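Local coordinates for protein putative prephenate dehydratase (Streptococcus mutans, PDB 4LUB) that probably converts prephenate to phenylpyruvate, with loss of water and carbon dioxide, in the biosynthesis of phenylalanine, at residues B[40-45]-B[65-70]. Sequence-based numbering, arbitrary orientation.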
ATOM      1  N   ALA B  40     -24.072  -4.856  -7.327  1.00 35.71           N
ATOM      2  CA  ALA B  40     -25.379  -4.257  -7.612  1.00 34.37           C
ATOM      3  C   ALA B  40     -25.394  -3.454  -8.913  1.00 37.06           C
ATOM      4  O   ALA B  40     -26.377  -3.462  -9.654  1.00 35.39           O
ATOM      5  CB  ALA B  40     -25.816  -3.374  -6.453  1.00 32.56           C
ATOM      6  N   TYR B  41     -24.302  -2.751  -9.190  1.00 34.17           N
ATOM      7  CA  TYR B  41     -24.203  -2.012 -10.438  1.00 37.15           C
ATOM      8  C   TYR B  41     -24.043  -2.986 -11.590  1.00 38.09           C
ATOM      9  O   TYR B  41     -24.666  -2.838 -12.639  1.00 36.37           O
ATOM     10  CB  TYR B  41     -23.011  -1.061 -10.422  1.00 37.62           C
ATOM     11  CG  TYR B  41     -22.744  -0.424 -11.764  1.00 37.37           C
ATOM     12  CD1 TYR B  41     -23.388   0.746 -12.135  1.00 35.24           C
ATOM     13  CD2 TYR B  41     -21.882  -1.020 -12.681  1.00 38.16           C
ATOM     14  CE1 TYR B  41     -23.152   1.331 -13.361  1.00 36.48           C
ATOM     15  CE2 TYR B  41     -21.642  -0.445 -13.908  1.00 40.63           C
ATOM     16  CZ  TYR B  41     -22.281   0.734 -14.243  1.00 41.04           C
ATOM     17  OH  TYR B  41     -22.046   1.308 -15.469  1.00 43.50           O
ATOM     18  N   GLU B  42     -23.180  -3.975 -11.375  1.00 39.96           N
ATOM     19  CA  GLU B  42     -22.839  -4.963 -12.386  1.00 43.11           C
ATOM     20  C   GLU B  42     -24.097  -5.709 -12.834  1.00 44.92           C
ATOM     21  O   GLU B  42     -24.241  -6.069 -14.002  1.00 45.16           O
ATOM     22  CB  GLU B  42     -21.789  -5.934 -11.834  1.00 44.40           C
ATOM     23  CG  GLU B  42     -20.373  -5.362 -11.773  1.00 46.54           C
ATOM     24  CD  GLU B  42     -19.368  -6.338 -11.192  1.00 50.25           C
ATOM     25  OE1 GLU B  42     -19.631  -6.874 -10.096  1.00 51.04           O
ATOM     26  OE2 GLU B  42     -18.327  -6.590 -11.836  1.00 53.43           O
ATOM     27  N   SER B  43     -24.998  -5.940 -11.884  1.00 45.99           N
ATOM     28  CA  SER B  43     -26.263  -6.620 -12.137  1.00 47.30           C
ATOM     29  C   SER B  43     -27.359  -5.712 -12.691  1.00 46.86           C
ATOM     30  O   SER B  43     -28.477  -6.167 -12.929  1.00 44.88           O
ATOM     31  CB  SER B  43     -26.752  -7.266 -10.844  1.00 48.45           C
ATOM     32  OG  SER B  43     -26.031  -8.451 -10.583  1.00 57.30           O
ATOM     33  N   LYS B  44     -27.029  -4.436 -12.882  1.00 47.60           N
ATOM     34  CA  LYS B  44     -27.953  -3.434 -13.425  1.00 50.20           C
ATOM     35  C   LYS B  44     -29.149  -3.159 -12.509  1.00 49.54           C
ATOM     36  O   LYS B  44     -30.196  -2.716 -12.980  1.00 51.41           O
ATOM     37  CB  LYS B  44     -28.468  -3.834 -14.816  1.00 52.55           C
ATOM     38  CG  LYS B  44     -27.402  -4.225 -15.825  1.00 54.54           C
ATOM     39  CD  LYS B  44     -27.924  -4.020 -17.244  1.00 59.44           C
ATOM     40  CE  LYS B  44     -27.383  -5.072 -18.201  1.00 63.32           C
ATOM     41  NZ  LYS B  44     -28.407  -5.462 -19.219  1.00 66.84           N
ATOM     42  N   GLN B  45     -29.007  -3.430 -11.214  1.00 46.46           N
ATOM     43  CA  GLN B  45     -30.007  -3.001 -10.238  1.00 47.78           C
ATOM     44  C   GLN B  45     -29.916  -1.504  -9.999  1.00 46.02           C
ATOM     45  O   GLN B  45     -30.917  -0.826  -9.761  1.00 45.88           O
ATOM     46  CB  GLN B  45     -29.834  -3.735  -8.911  1.00 50.42           C
ATOM     47  CG  GLN B  45     -29.553  -5.214  -9.035  1.00 55.13           C
ATOM     48  CD  GLN B  45     -29.397  -5.878  -7.681  1.00 57.69           C
ATOM     49  OE1 GLN B  45     -30.018  -5.464  -6.700  1.00 59.88           O
ATOM     50  NE2 GLN B  45     -28.564  -6.911  -7.616  1.00 57.29           N
ATOM     51  N   PHE B  65     -10.311  -1.739  -4.025  1.00 19.84           N
ATOM     52  CA  PHE B  65      -9.331  -1.811  -5.101  1.00 20.50           C
ATOM     53  C   PHE B  65      -9.114  -3.212  -5.681  1.00 22.98           C
ATOM     54  O   PHE B  65      -8.919  -3.345  -6.890  1.00 21.64           O
ATOM     55  CB  PHE B  65      -8.016  -1.202  -4.622  1.00 20.74           C
ATOM     56  CG  PHE B  65      -8.082   0.282  -4.508  1.00 23.70           C
ATOM     57  CD1 PHE B  65      -8.100   1.069  -5.646  1.00 24.29           C
ATOM     58  CD2 PHE B  65      -8.211   0.891  -3.268  1.00 22.19           C
ATOM     59  CE1 PHE B  65      -8.193   2.438  -5.556  1.00 24.39           C
ATOM     60  CE2 PHE B  65      -8.312   2.267  -3.168  1.00 22.39           C
ATOM     61  CZ  PHE B  65      -8.298   3.043  -4.315  1.00 26.26           C
ATOM     62  N   ASP B  66      -9.110  -4.249  -4.844  1.00 22.44           N
ATOM     63  CA  ASP B  66      -9.025  -5.617  -5.366  1.00 26.45           C
ATOM     64  C   ASP B  66     -10.198  -5.955  -6.287  1.00 27.02           C
ATOM     65  O   ASP B  66     -10.005  -6.509  -7.368  1.00 27.11           O
ATOM     66  CB  ASP B  66      -8.929  -6.658  -4.235  1.00 28.08           C
ATOM     67  CG  ASP B  66      -7.722  -6.437  -3.329  1.00 29.91           C
ATOM     68  OD1 ASP B  66      -6.720  -5.857  -3.799  1.00 30.32           O
ATOM     69  OD2 ASP B  66      -7.764  -6.872  -2.158  1.00 31.82           O
ATOM     70  N   TYR B  67     -11.415  -5.665  -5.848  1.00 26.21           N
ATOM     71  CA  TYR B  67     -12.582  -5.900  -6.694  1.00 26.16           C
ATOM     72  C   TYR B  67     -12.557  -5.085  -7.996  1.00 28.39           C
ATOM     73  O   TYR B  67     -12.800  -5.629  -9.072  1.00 31.30           O
ATOM     74  CB  TYR B  67     -13.881  -5.629  -5.943  1.00 25.19           C
ATOM     75  CG  TYR B  67     -15.034  -6.299  -6.648  1.00 27.67           C
ATOM     76  CD1 TYR B  67     -15.327  -7.636  -6.412  1.00 27.12           C
ATOM     77  CD2 TYR B  67     -15.799  -5.613  -7.579  1.00 27.26           C
ATOM     78  CE1 TYR B  67     -16.368  -8.270  -7.075  1.00 28.80           C
ATOM     79  CE2 TYR B  67     -16.840  -6.236  -8.244  1.00 27.42           C
ATOM     80  CZ  TYR B  67     -17.119  -7.559  -7.989  1.00 30.51           C
ATOM     81  OH  TYR B  67     -18.152  -8.177  -8.649  1.00 33.55           O
ATOM     82  N   LEU B  68     -12.325  -3.781  -7.885  1.00 24.83           N
ATOM     83  CA  LEU B  68     -12.224  -2.913  -9.058  1.00 25.32           C
ATOM     84  C   LEU B  68     -11.154  -3.315 -10.070  1.00 28.24           C
ATOM     85  O   LEU B  68     -11.370  -3.190 -11.274  1.00 32.67           O
ATOM     86  CB  LEU B  68     -11.992  -1.459  -8.628  1.00 24.91           C
ATOM     87  CG  LEU B  68     -13.187  -0.492  -8.688  1.00 31.86           C
ATOM     88  CD1 LEU B  68     -14.543  -1.128  -8.447  1.00 36.92           C
ATOM     89  CD2 LEU B  68     -12.948   0.745  -7.816  1.00 30.60           C
ATOM     90  N   PHE B  69     -10.003  -3.780  -9.603  1.00 24.06           N
ATOM     91  CA  PHE B  69      -8.981  -4.245 -10.532  1.00 26.78           C
ATOM     92  C   PHE B  69      -9.295  -5.603 -11.148  1.00 28.61           C
ATOM     93  O   PHE B  69      -9.346  -5.721 -12.367  1.00 29.74           O
ATOM     94  CB  PHE B  69      -7.607  -4.308  -9.864  1.00 29.61           C
ATOM     95  CG  PHE B  69      -6.526  -4.859 -10.762  1.00 28.74           C
ATOM     96  CD1 PHE B  69      -5.960  -4.072 -11.745  1.00 30.29           C
ATOM     97  CD2 PHE B  69      -6.056  -6.151 -10.599  1.00 29.73           C
ATOM     98  CE1 PHE B  69      -4.965  -4.566 -12.573  1.00 33.30           C
ATOM     99  CE2 PHE B  69      -5.051  -6.652 -11.417  1.00 30.02           C
ATOM    100  CZ  PHE B  69      -4.511  -5.860 -12.405  1.00 31.89           C
ATOM    101  N   HIS B  70      -9.499  -6.617 -10.308  1.00 27.58           N
ATOM    102  CA  HIS B  70      -9.637  -8.002 -10.770  1.00 31.68           C
ATOM    103  C   HIS B  70     -10.927  -8.294 -11.522  1.00 39.09           C
ATOM    104  O   HIS B  70     -10.928  -9.030 -12.507  1.00 43.10           O
ATOM    105  CB  HIS B  70      -9.549  -8.964  -9.580  1.00 33.60           C
ATOM    106  CG  HIS B  70      -8.206  -8.992  -8.914  1.00 39.11           C
ATOM    107  ND1 HIS B  70      -7.072  -9.452  -9.548  1.00 42.34           N
ATOM    108  CD2 HIS B  70      -7.818  -8.616  -7.672  1.00 39.49           C
ATOM    109  CE1 HIS B  70      -6.042  -9.363  -8.725  1.00 43.88           C
ATOM    110  NE2 HIS B  70      -6.467  -8.855  -7.580  1.00 42.72           N
TER
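E42 and Y67 make the whole of this contact, each side chain reaching from its own helix toward the other. Coming along 40-45, helix 34-42 is in its last turn: A40 sits against F31 on strand 27-31, and Y41 turns instead to I74 and D180. Next comes E42, whose CB leaves the helix toward 65-70. Its CG lies anti to the carbonyl carbon (chi1 -76°), and beyond CG the chain runs extended, which carries the carboxylate well clear of its own backbone; the CA atoms of E42 and L68, the nearest pair, are still 11.3 Å apart. Past E42 the helix ends in a Schellman motif, with K44 at positive phi, K44 N hydrogen-bonded to Y41 O, and Q45 N to A40 O.

From the other side, Y67 has CG anti to its backbone N (chi1 -161°), and the ring points its hydroxyl at E42. Y67 OH donates to E42 OE1 at 2.4 Å, a very short hydrogen bond. The acid comes to the ring at its edge: OE1 lies near the ring plane, 3.3 Å from Y67 CZ and 3.4 Å from Y67 CE2, while the carboxylate is turned 75° against that plane. E42 OE2 stays back, 3.6 Å from Y67 OH. The same side chain of Y67 also touches T35, I38 and K39 of helix 34-42.

The two segments, both in the prephenate dehydratase region, thus share one polar link at the surface with little buried area, while Y67 and L68 also rest on I38 of the same helix. So short a separation is doubtful as a measure of strength, since small coordinate errors at 2.10 Å resolution could account for it. With the tyrosine as donor, E42 OE1 serves as acceptor, consistent with a carboxylate oxygen that carries no proton.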